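Haloacid dehalogenase domain protein hydrolase (Planctomyces limnophilus, PDB 4OVY) is a putative phosphatase of the haloacid dehalogenase superfamily, probably a hydrolase, with calcium bound in the crystal. Local coordinates at residues D42-G45 with T46-E50. Numbering follows the deposited sequence.
Sequences DNDG and TLWCE. With CA (calcium ion), chain J; EDO (1,2-ethanediol), chain H.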
ATOM      1  N   ASP A  42       5.202  12.113   8.607  1.00 18.83           N
ATOM      2  CA  ASP A  42       5.284  13.030   7.478  1.00 19.71           C
ATOM      3  C   ASP A  42       6.757  13.119   7.052  1.00 19.41           C
ATOM      4  O   ASP A  42       7.658  12.752   7.824  1.00 18.88           O
ATOM      5  CB  ASP A  42       4.750  14.404   7.869  1.00 22.51           C
ATOM      6  CG  ASP A  42       4.422  15.278   6.672  1.00 28.17           C
ATOM      7  OD1 ASP A  42       4.473  14.830   5.510  1.00 27.07           O
ATOM      8  OD2 ASP A  42       4.094  16.444   6.905  1.00 41.59           O
ATOM      9  N   ASN A  43       7.002  13.597   5.834  1.00 20.51           N
ATOM     10  CA  ASN A  43       8.366  13.793   5.342  1.00 21.21           C
ATOM     11  C   ASN A  43       8.804  15.260   5.439  1.00 20.20           C
ATOM     12  O   ASN A  43       9.599  15.620   6.306  1.00 19.13           O
ATOM     13  CB  ASN A  43       8.498  13.276   3.899  1.00 20.60           C
ATOM     14  CG  ASN A  43       9.937  13.305   3.394  1.00 21.69           C
ATOM     15  OD1 ASN A  43      10.886  13.093   4.155  1.00 21.50           O
ATOM     16  ND2 ASN A  43      10.103  13.566   2.105  1.00 20.53           N
ATOM     17  N   ASP A  44       8.264  16.105   4.562  1.00 21.03           N
ATOM     18  CA  ASP A  44       8.617  17.533   4.536  1.00 20.49           C
ATOM     19  C   ASP A  44       8.414  18.158   5.918  1.00 19.43           C
ATOM     20  O   ASP A  44       7.321  18.113   6.449  1.00 22.21           O
ATOM     21  CB  ASP A  44       7.745  18.290   3.530  1.00 20.45           C
ATOM     22  CG  ASP A  44       7.939  17.828   2.094  1.00 24.17           C
ATOM     23  OD1 ASP A  44       9.038  17.355   1.727  1.00 25.35           O
ATOM     24  OD2 ASP A  44       6.975  17.961   1.319  1.00 30.67           O
ATOM     25  N   GLY A  45       9.470  18.721   6.497  1.00 18.53           N
ATOM     26  CA  GLY A  45       9.379  19.421   7.774  1.00 18.83           C
ATOM     27  C   GLY A  45       9.375  18.522   8.998  1.00 18.30           C
ATOM     28  O   GLY A  45       9.393  19.014  10.126  1.00 18.70           O
ATOM     29  N   THR A  46       9.336  17.208   8.776  1.00 16.59           N
ATOM     30  CA  THR A  46       9.300  16.230   9.854  1.00 17.99           C
ATOM     31  C   THR A  46      10.586  15.392   9.843  1.00 19.70           C
ATOM     32  O   THR A  46      11.223  15.232  10.883  1.00 20.34           O
ATOM     33  CB  THR A  46       8.049  15.345   9.730  1.00 18.03           C
ATOM     34  OG1 THR A  46       6.883  16.142   9.982  1.00 19.48           O
ATOM     35  CG2 THR A  46       8.081  14.188  10.722  1.00 17.98           C
ATOM     36  N   LEU A  47      10.949  14.862   8.675  1.00 19.31           N
ATOM     37  CA  LEU A  47      12.184  14.090   8.489  1.00 19.25           C
ATOM     38  C   LEU A  47      13.300  14.897   7.822  1.00 19.50           C
ATOM     39  O   LEU A  47      14.479  14.564   7.964  1.00 19.65           O
ATOM     40  CB  LEU A  47      11.905  12.842   7.648  1.00 19.66           C
ATOM     41  CG  LEU A  47      10.966  11.792   8.250  1.00 19.81           C
ATOM     42  CD1 LEU A  47      10.781  10.610   7.313  1.00 18.83           C
ATOM     43  CD2 LEU A  47      11.491  11.308   9.599  1.00 20.09           C
ATOM     44  N   TRP A  48      12.934  15.927   7.061  1.00 19.28           N
ATOM     45  CA  TRP A  48      13.914  16.760   6.379  1.00 20.04           C
ATOM     46  C   TRP A  48      13.397  18.177   6.151  1.00 19.58           C
ATOM     47  O   TRP A  48      12.230  18.471   6.396  1.00 19.34           O
ATOM     48  CB  TRP A  48      14.363  16.105   5.066  1.00 19.39           C
ATOM     49  CG  TRP A  48      13.399  16.162   3.914  1.00 19.80           C
ATOM     50  CD1 TRP A  48      12.054  16.413   3.960  1.00 19.05           C
ATOM     51  CD2 TRP A  48      13.710  15.918   2.536  1.00 19.90           C
ATOM     52  NE1 TRP A  48      11.522  16.357   2.697  1.00 20.20           N
ATOM     53  CE2 TRP A  48      12.513  16.049   1.807  1.00 19.49           C
ATOM     54  CE3 TRP A  48      14.885  15.596   1.849  1.00 19.96           C
ATOM     55  CZ2 TRP A  48      12.460  15.879   0.431  1.00 20.92           C
ATOM     56  CZ3 TRP A  48      14.827  15.430   0.475  1.00 20.39           C
ATOM     57  CH2 TRP A  48      13.627  15.576  -0.217  1.00 20.79           C
ATOM     58  N   CYS A  49      14.276  19.036   5.661  0.50 18.64           N
ATOM     59  CA  CYS A  49      14.005  20.458   5.547  0.50 18.79           C
ATOM     60  C   CYS A  49      13.007  20.793   4.427  0.50 19.14           C
ATOM     61  O   CYS A  49      13.072  20.214   3.348  0.50 19.67           O
ATOM     62  CB  CYS A  49      15.331  21.165   5.301  0.50 18.52           C
ATOM     63  SG  CYS A  49      15.228  22.950   5.336  0.50 17.21           S
ATOM     64  N   GLU A  50      12.108  21.746   4.694  1.00 20.94           N
ATOM     65  CA  GLU A  50      11.081  22.184   3.726  1.00 22.00           C
ATOM     66  C   GLU A  50      11.106  23.702   3.484  1.00 22.66           C
ATOM     67  O   GLU A  50      10.139  24.267   2.975  1.00 23.79           O
ATOM     68  CB  GLU A  50       9.683  21.767   4.197  1.00 21.32           C
ATOM     69  CG  GLU A  50       9.265  22.438   5.492  1.00 22.42           C
ATOM     70  CD  GLU A  50       7.920  21.996   6.013  1.00 23.15           C
ATOM     71  OE1 GLU A  50       7.148  21.352   5.269  1.00 24.01           O
ATOM     72  OE2 GLU A  50       7.640  22.305   7.190  1.00 22.95           O
TER
HETATM   73 CA    CA J 409       4.932  18.595   6.796  1.00 55.54          CA
HETATM   74  C1  EDO H 407       4.066  18.670   0.551  1.00 45.13           C
HETATM   75  O1  EDO H 407       4.479  18.222   1.852  1.00 39.85           O
HETATM   76  C2  EDO H 407       2.704  19.349   0.635  1.00 47.62           C
HETATM   77  O2  EDO H 407       1.840  18.609   1.506  1.00 49.82           O
HETATM   78  O   HOH W   1      10.720  19.563   1.636  1.00 19.50           O
HETATM   79  O   HOH W   2       4.753  20.339   5.661  1.00 35.48           O
HETATM   80  O   HOH W   3       2.154  18.124   6.768  1.00 53.20           O
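The indole of W48 carries the side-chain amide of N43 over one face: OD1 of N43 sits off toward the rim, 3.5 Å from CD1 of W48, with the amide plane tilted 21° from the ring. The D44 carboxylate comes at the indole edge instead, nearly coplanar with it, and the two side chains run side by side. Here NE1 of W48 donates to OD1 of D44 over 2.8 Å, on the anti lone pair. W48 reaches this place with CG tucked between its backbone N and carbonyl carbon (chi1 75°), and its ring also meets that of W171.

The backbone of 43-48 turns tightly. N43 O accepts from T46 N (2.9 Å) and L47 N (2.8 Å), the first from above the carbonyl plane and the second within it, while G45 N bonds back to W48 O. With an alanine in place of W48, D44 OD1 would probably lose its direct side-chain donor within the loop and the N43 amide the flat surface beneath it.

D42, D44 and T46 fit the DxDx(T/V) signature of the HAD family, here just after strand 38-41; D42 would probably correspond to the nucleophilic aspartate of relatives. Calcium is bound by D42 OD2 at 2.3 Å and by the backbone O of D44 at 2.5 Å, with N234 and waters as further ligands. D42 OD1 forms a salt bridge with K216, T46 OG1 is hydrogen-bonded to N234, and E50 OE2 bonds to Y268. The chemistry thus divides D44: its backbone O serves the metal, while its carboxylate splits between the indole (OD1) and a crystallisation ethanediol, probably (OD2), and E50 reaches the calcium only through a water held by OE1.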